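Local coordinates for protein ATP-dependent DNA helicase (Mycobacterium smegmatis, PDB 5V9X) that uses ATP hydrolysis to move 3'-to-5' along single-stranded DNA and unwinds RNA:DNA hybrids, at residues 704-716 with 833-845. Numbering follows the deposited sequence.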
loop_
_atom_site.group_PDB
_atom_site.type_symbol
_atom_site.label_atom_id
_atom_site.label_comp_id
_atom_site.label_asym_id
_atom_site.label_seq_id
_atom_site.Cartn_x
_atom_site.Cartn_y
_atom_site.Cartn_z
ATOM N N PRO A 704 11.068 10.665 -15.806
ATOM C CA PRO A 704 10.888 9.593 -14.821
ATOM C C PRO A 704 10.067 9.966 -13.597
ATOM O O PRO A 704 9.906 9.116 -12.715
ATOM C CB PRO A 704 12.336 9.293 -14.418
ATOM C CG PRO A 704 12.991 10.631 -14.466
ATOM C CD PRO A 704 12.337 11.387 -15.603
ATOM N N TYR A 705 9.517 11.181 -13.535
ATOM C CA TYR A 705 9.010 11.740 -12.284
ATOM C C TYR A 705 7.664 11.173 -11.849
ATOM O O TYR A 705 6.979 11.782 -11.021
ATOM C CB TYR A 705 8.917 13.263 -12.399
ATOM C CG TYR A 705 10.247 13.950 -12.220
ATOM C CD1 TYR A 705 10.743 14.215 -10.952
ATOM C CD2 TYR A 705 11.012 14.325 -13.316
ATOM C CE1 TYR A 705 11.962 14.842 -10.778
ATOM C CE2 TYR A 705 12.232 14.951 -13.152
ATOM C CZ TYR A 705 12.702 15.206 -11.882
ATOM O OH TYR A 705 13.915 15.829 -11.711
ATOM N N GLY A 706 7.275 10.021 -12.378
ATOM C CA GLY A 706 6.151 9.281 -11.841
ATOM C C GLY A 706 4.804 9.794 -12.320
ATOM O O GLY A 706 4.668 10.897 -12.852
ATOM N N LEU A 707 3.782 8.961 -12.104
ATOM C CA LEU A 707 2.437 9.261 -12.576
ATOM C C LEU A 707 1.775 10.384 -11.786
ATOM O O LEU A 707 0.899 11.067 -12.329
ATOM C CB LEU A 707 1.573 7.997 -12.518
ATOM C CG LEU A 707 0.171 8.084 -13.124
ATOM C CD1 LEU A 707 0.244 8.287 -14.630
ATOM C CD2 LEU A 707 -0.639 6.846 -12.787
ATOM N N ARG A 708 2.160 10.588 -10.522
ATOM C CA ARG A 708 1.541 11.641 -9.724
ATOM C C ARG A 708 1.789 13.026 -10.305
ATOM O O ARG A 708 1.024 13.955 -10.028
ATOM C CB ARG A 708 2.057 11.577 -8.283
ATOM C CG ARG A 708 1.889 10.221 -7.621
ATOM C CD ARG A 708 2.213 10.289 -6.141
ATOM N NE ARG A 708 1.240 11.095 -5.408
ATOM C CZ ARG A 708 1.421 11.536 -4.168
ATOM N NH1 ARG A 708 2.545 11.261 -3.521
ATOM N NH2 ARG A 708 0.481 12.260 -3.576
ATOM N N VAL A 709 2.842 13.181 -11.099
ATOM C CA VAL A 709 3.146 14.434 -11.771
ATOM C C VAL A 709 2.639 14.431 -13.208
ATOM O O VAL A 709 2.188 15.459 -13.714
ATOM C CB VAL A 709 4.667 14.698 -11.711
ATOM C CG1 VAL A 709 5.090 15.768 -12.706
ATOM C CG2 VAL A 709 5.084 15.088 -10.301
ATOM N N HIS A 710 2.703 13.275 -13.873
ATOM C CA HIS A 710 2.283 13.156 -15.263
ATOM C C HIS A 710 0.771 13.088 -15.425
ATOM O O HIS A 710 0.262 13.417 -16.503
ATOM C CB HIS A 710 2.927 11.919 -15.888
ATOM C CG HIS A 710 4.422 11.951 -15.865
ATOM N ND1 HIS A 710 5.195 10.815 -15.956
ATOM C CD2 HIS A 710 5.286 12.987 -15.758
ATOM C CE1 HIS A 710 6.472 11.150 -15.906
ATOM N NE2 HIS A 710 6.555 12.463 -15.788
ATOM N N GLY A 711 0.047 12.664 -14.393
ATOM C CA GLY A 711 -1.396 12.704 -14.400
ATOM C C GLY A 711 -1.928 14.108 -14.606
ATOM O O GLY A 711 -2.602 14.396 -15.600
ATOM N N PRO A 712 -1.629 15.017 -13.671
ATOM C CA PRO A 712 -2.103 16.400 -13.835
ATOM C C PRO A 712 -1.472 17.113 -15.014
ATOM O O PRO A 712 -2.105 18.004 -15.595
ATOM C CB PRO A 712 -1.718 17.061 -12.506
ATOM C CG PRO A 712 -0.545 16.273 -12.032
ATOM C CD PRO A 712 -0.845 14.854 -12.433
ATOM N N LEU A 713 -0.238 16.758 -15.384
ATOM C CA LEU A 713 0.377 17.375 -16.554
ATOM C C LEU A 713 -0.371 17.014 -17.829
ATOM O O LEU A 713 -0.482 17.848 -18.736
ATOM C CB LEU A 713 1.848 16.969 -16.658
ATOM C CG LEU A 713 2.627 17.580 -17.826
ATOM C CD1 LEU A 713 2.483 19.093 -17.838
ATOM C CD2 LEU A 713 4.093 17.183 -17.765
ATOM N N ALA A 714 -0.901 15.790 -17.913
ATOM C CA ALA A 714 -1.710 15.417 -19.067
ATOM C C ALA A 714 -3.005 16.218 -19.126
ATOM O O ALA A 714 -3.481 16.541 -20.220
ATOM C CB ALA A 714 -2.007 13.917 -19.039
ATOM N N LEU A 715 -3.588 16.541 -17.967
ATOM C CA LEU A 715 -4.760 17.412 -17.945
ATOM C C LEU A 715 -4.452 18.761 -18.577
ATOM O O LEU A 715 -5.248 19.282 -19.366
ATOM C CB LEU A 715 -5.246 17.607 -16.508
ATOM C CG LEU A 715 -5.783 16.399 -15.744
ATOM C CD1 LEU A 715 -6.054 16.775 -14.298
ATOM C CD2 LEU A 715 -7.043 15.875 -16.406
ATOM N N ALA A 716 -3.301 19.344 -18.237
ATOM C CA ALA A 716 -2.936 20.647 -18.779
ATOM C C ALA A 716 -2.682 20.565 -20.278
ATOM O O ALA A 716 -3.146 21.418 -21.043
ATOM C CB ALA A 716 -1.706 21.187 -18.050
ATOM N N GLN A 833 -4.675 15.987 -3.828
ATOM C CA GLN A 833 -3.736 15.821 -2.722
ATOM C C GLN A 833 -3.177 14.410 -2.604
ATOM O O GLN A 833 -1.980 14.245 -2.350
ATOM C CB GLN A 833 -4.400 16.202 -1.397
ATOM C CG GLN A 833 -4.871 17.640 -1.313
ATOM C CD GLN A 833 -5.440 17.970 0.051
ATOM O OE1 GLN A 833 -5.350 17.168 0.983
ATOM N NE2 GLN A 833 -6.033 19.150 0.177
ATOM N N ASP A 834 -4.012 13.386 -2.774
ATOM C CA ASP A 834 -3.601 12.003 -2.555
ATOM C C ASP A 834 -3.112 11.311 -3.819
ATOM O O ASP A 834 -2.191 10.494 -3.746
ATOM C CB ASP A 834 -4.755 11.196 -1.951
ATOM C CG ASP A 834 -5.046 11.578 -0.513
ATOM O OD1 ASP A 834 -4.456 12.566 -0.026
ATOM O OD2 ASP A 834 -5.861 10.884 0.133
ATOM N N VAL A 835 -3.704 11.611 -4.974
ATOM C CA VAL A 835 -3.327 10.966 -6.228
ATOM C C VAL A 835 -2.268 11.801 -6.932
ATOM O O VAL A 835 -1.177 11.309 -7.240
ATOM C CB VAL A 835 -4.553 10.755 -7.135
ATOM C CG1 VAL A 835 -4.162 9.977 -8.383
ATOM C CG2 VAL A 835 -5.652 10.038 -6.372
ATOM N N TYR A 836 -2.585 13.066 -7.199
ATOM C CA TYR A 836 -1.635 13.965 -7.832
ATOM C C TYR A 836 -0.595 14.444 -6.821
ATOM O O TYR A 836 -0.740 14.283 -5.605
ATOM C CB TYR A 836 -2.346 15.173 -8.446
ATOM C CG TYR A 836 -3.341 14.858 -9.545
ATOM C CD1 TYR A 836 -3.268 13.674 -10.269
ATOM C CD2 TYR A 836 -4.354 15.756 -9.861
ATOM C CE1 TYR A 836 -4.178 13.394 -11.274
ATOM C CE2 TYR A 836 -5.269 15.483 -10.862
ATOM C CZ TYR A 836 -5.177 14.303 -11.565
ATOM O OH TYR A 836 -6.089 14.033 -12.561
ATOM N N ASP A 837 0.471 15.047 -7.350
ATOM C CA ASP A 837 1.489 15.740 -6.559
ATOM C C ASP A 837 1.735 17.069 -7.269
ATOM O O ASP A 837 2.674 17.204 -8.057
ATOM C CB ASP A 837 2.766 14.907 -6.421
ATOM C CG ASP A 837 3.788 15.545 -5.492
ATOM O OD1 ASP A 837 3.503 16.623 -4.929
ATOM O OD2 ASP A 837 4.883 14.963 -5.327
ATOM N N VAL A 838 0.877 18.045 -6.991
ATOM C CA VAL A 838 0.929 19.344 -7.662
ATOM C C VAL A 838 2.168 20.131 -7.238
ATOM O O VAL A 838 2.827 20.721 -8.105
ATOM C CB VAL A 838 -0.363 20.143 -7.420
ATOM C CG1 VAL A 838 -0.261 21.520 -8.053
ATOM C CG2 VAL A 838 -1.562 19.390 -7.979
ATOM N N PRO A 839 2.529 20.190 -5.944
ATOM C CA PRO A 839 3.808 20.834 -5.589
ATOM C C PRO A 839 5.001 20.308 -6.371
ATOM O O PRO A 839 5.890 21.092 -6.728
ATOM C CB PRO A 839 3.932 20.541 -4.090
ATOM C CG PRO A 839 2.539 20.519 -3.620
ATOM C CD PRO A 839 1.745 19.878 -4.732
ATOM N N ALA A 840 5.048 19.005 -6.656
ATOM C CA ALA A 840 6.137 18.481 -7.474
ATOM C C ALA A 840 6.020 18.957 -8.917
ATOM O O ALA A 840 7.028 19.305 -9.544
ATOM C CB ALA A 840 6.161 16.956 -7.414
ATOM N N LEU A 841 4.802 18.979 -9.462
ATOM C CA LEU A 841 4.615 19.484 -10.817
ATOM C C LEU A 841 4.971 20.961 -10.914
ATOM O O LEU A 841 5.486 21.408 -11.945
ATOM C CB LEU A 841 3.174 19.255 -11.271
ATOM C CG LEU A 841 2.823 19.707 -12.693
ATOM C CD1 LEU A 841 3.717 19.020 -13.714
ATOM C CD2 LEU A 841 1.358 19.440 -13.006
ATOM N N ILE A 842 4.722 21.727 -9.851
ATOM C CA ILE A 842 5.006 23.158 -9.883
ATOM C C ILE A 842 6.509 23.407 -9.905
ATOM O O ILE A 842 7.017 24.151 -10.752
ATOM C CB ILE A 842 4.328 23.864 -8.696
ATOM C CG1 ILE A 842 2.820 23.973 -8.941
ATOM C CG2 ILE A 842 4.938 25.235 -8.470
ATOM C CD1 ILE A 842 2.028 24.369 -7.718
ATOM N N GLU A 843 7.248 22.789 -8.977
ATOM C CA GLU A 843 8.692 22.996 -8.953
ATOM C C GLU A 843 9.352 22.475 -10.222
ATOM O O GLU A 843 10.349 23.048 -10.679
ATOM C CB GLU A 843 9.317 22.336 -7.722
ATOM C CG GLU A 843 10.782 22.724 -7.526
ATOM C CD GLU A 843 11.384 22.177 -6.245
ATOM O OE1 GLU A 843 10.709 21.380 -5.556
ATOM O OE2 GLU A 843 12.534 22.550 -5.926
ATOM N N LEU A 844 8.814 21.402 -10.808
ATOM C CA LEU A 844 9.323 20.935 -12.094
ATOM C C LEU A 844 9.190 22.013 -13.163
ATOM O O LEU A 844 10.100 22.207 -13.978
ATOM C CB LEU A 844 8.593 19.661 -12.520
ATOM C CG LEU A 844 9.328 18.327 -12.347
ATOM C CD1 LEU A 844 9.680 18.068 -10.889
ATOM C CD2 LEU A 844 8.498 17.183 -12.909
ATOM N N MET A 845 8.064 22.733 -13.171
ATOM C CA MET A 845 7.906 23.846 -14.102
ATOM C C MET A 845 8.777 25.029 -13.699
ATOM O O MET A 845 9.300 25.745 -14.562
ATOM C CB MET A 845 6.439 24.260 -14.184
ATOM C CG MET A 845 5.544 23.200 -14.792
ATOM S SD MET A 845 6.040 22.797 -16.479
ATOM C CE MET A 845 5.173 21.251 -16.720
#
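Arg-708 reaches across to the C-terminal end of helix 822-835, where several backbone carbonyl oxygens gather round its guanidinium group. A bend in the arginine chain (chi3 67°) brings NE to Val-835 O, to which it donates at 3.0 Å, with the acceptor almost in the guanidinium plane, although NE itself stands above the plane of that carbonyl. NH2 makes a weak bond to Tyr-836 O, while Asp-834 O lies 3.2 Å from the same nitrogen. Converging carbonyls at a helix terminus should suit a positive charge.

Tyr-836, the first residue to leave the helix, turns one ring face to Pro-712, whose CD sits 3.9 Å from the ring centroid in a CH-pi contact. Leu-715 CD1 meets the hydroxyl end of this ring, and Leu-775 of helix 774-786 adds to its packing. In the linker, Asp-837 N donates to Arg-708 O at 2.9 Å, and CB of the aspartate covers one guanidinium face. Its carboxylate N-caps helix 838-849 through a weak bond from Ala-840 N.

Beyond the cap, Ala-840 CB touches Val-709 CG2 at 3.6 Å. Leu-841 divides its methyls, CD1 against Val-709 CG1 and CD2 against the Pro-712 ring. Leu-844 CD2 lies over a face of Tyr-705, whose hydroxyl bonds to Asp-682 O, and Met-845 CE touches Leu-713 CD1 at 3.6 Å. Segments 707-716 and 838-845 cross at -74°, their axes 8.6 Å apart at closest approach. The whole is two helices joined by a short linker, the second packed across helix 707-725, within the DEAD/H-associated region of this Lhr-type helicase.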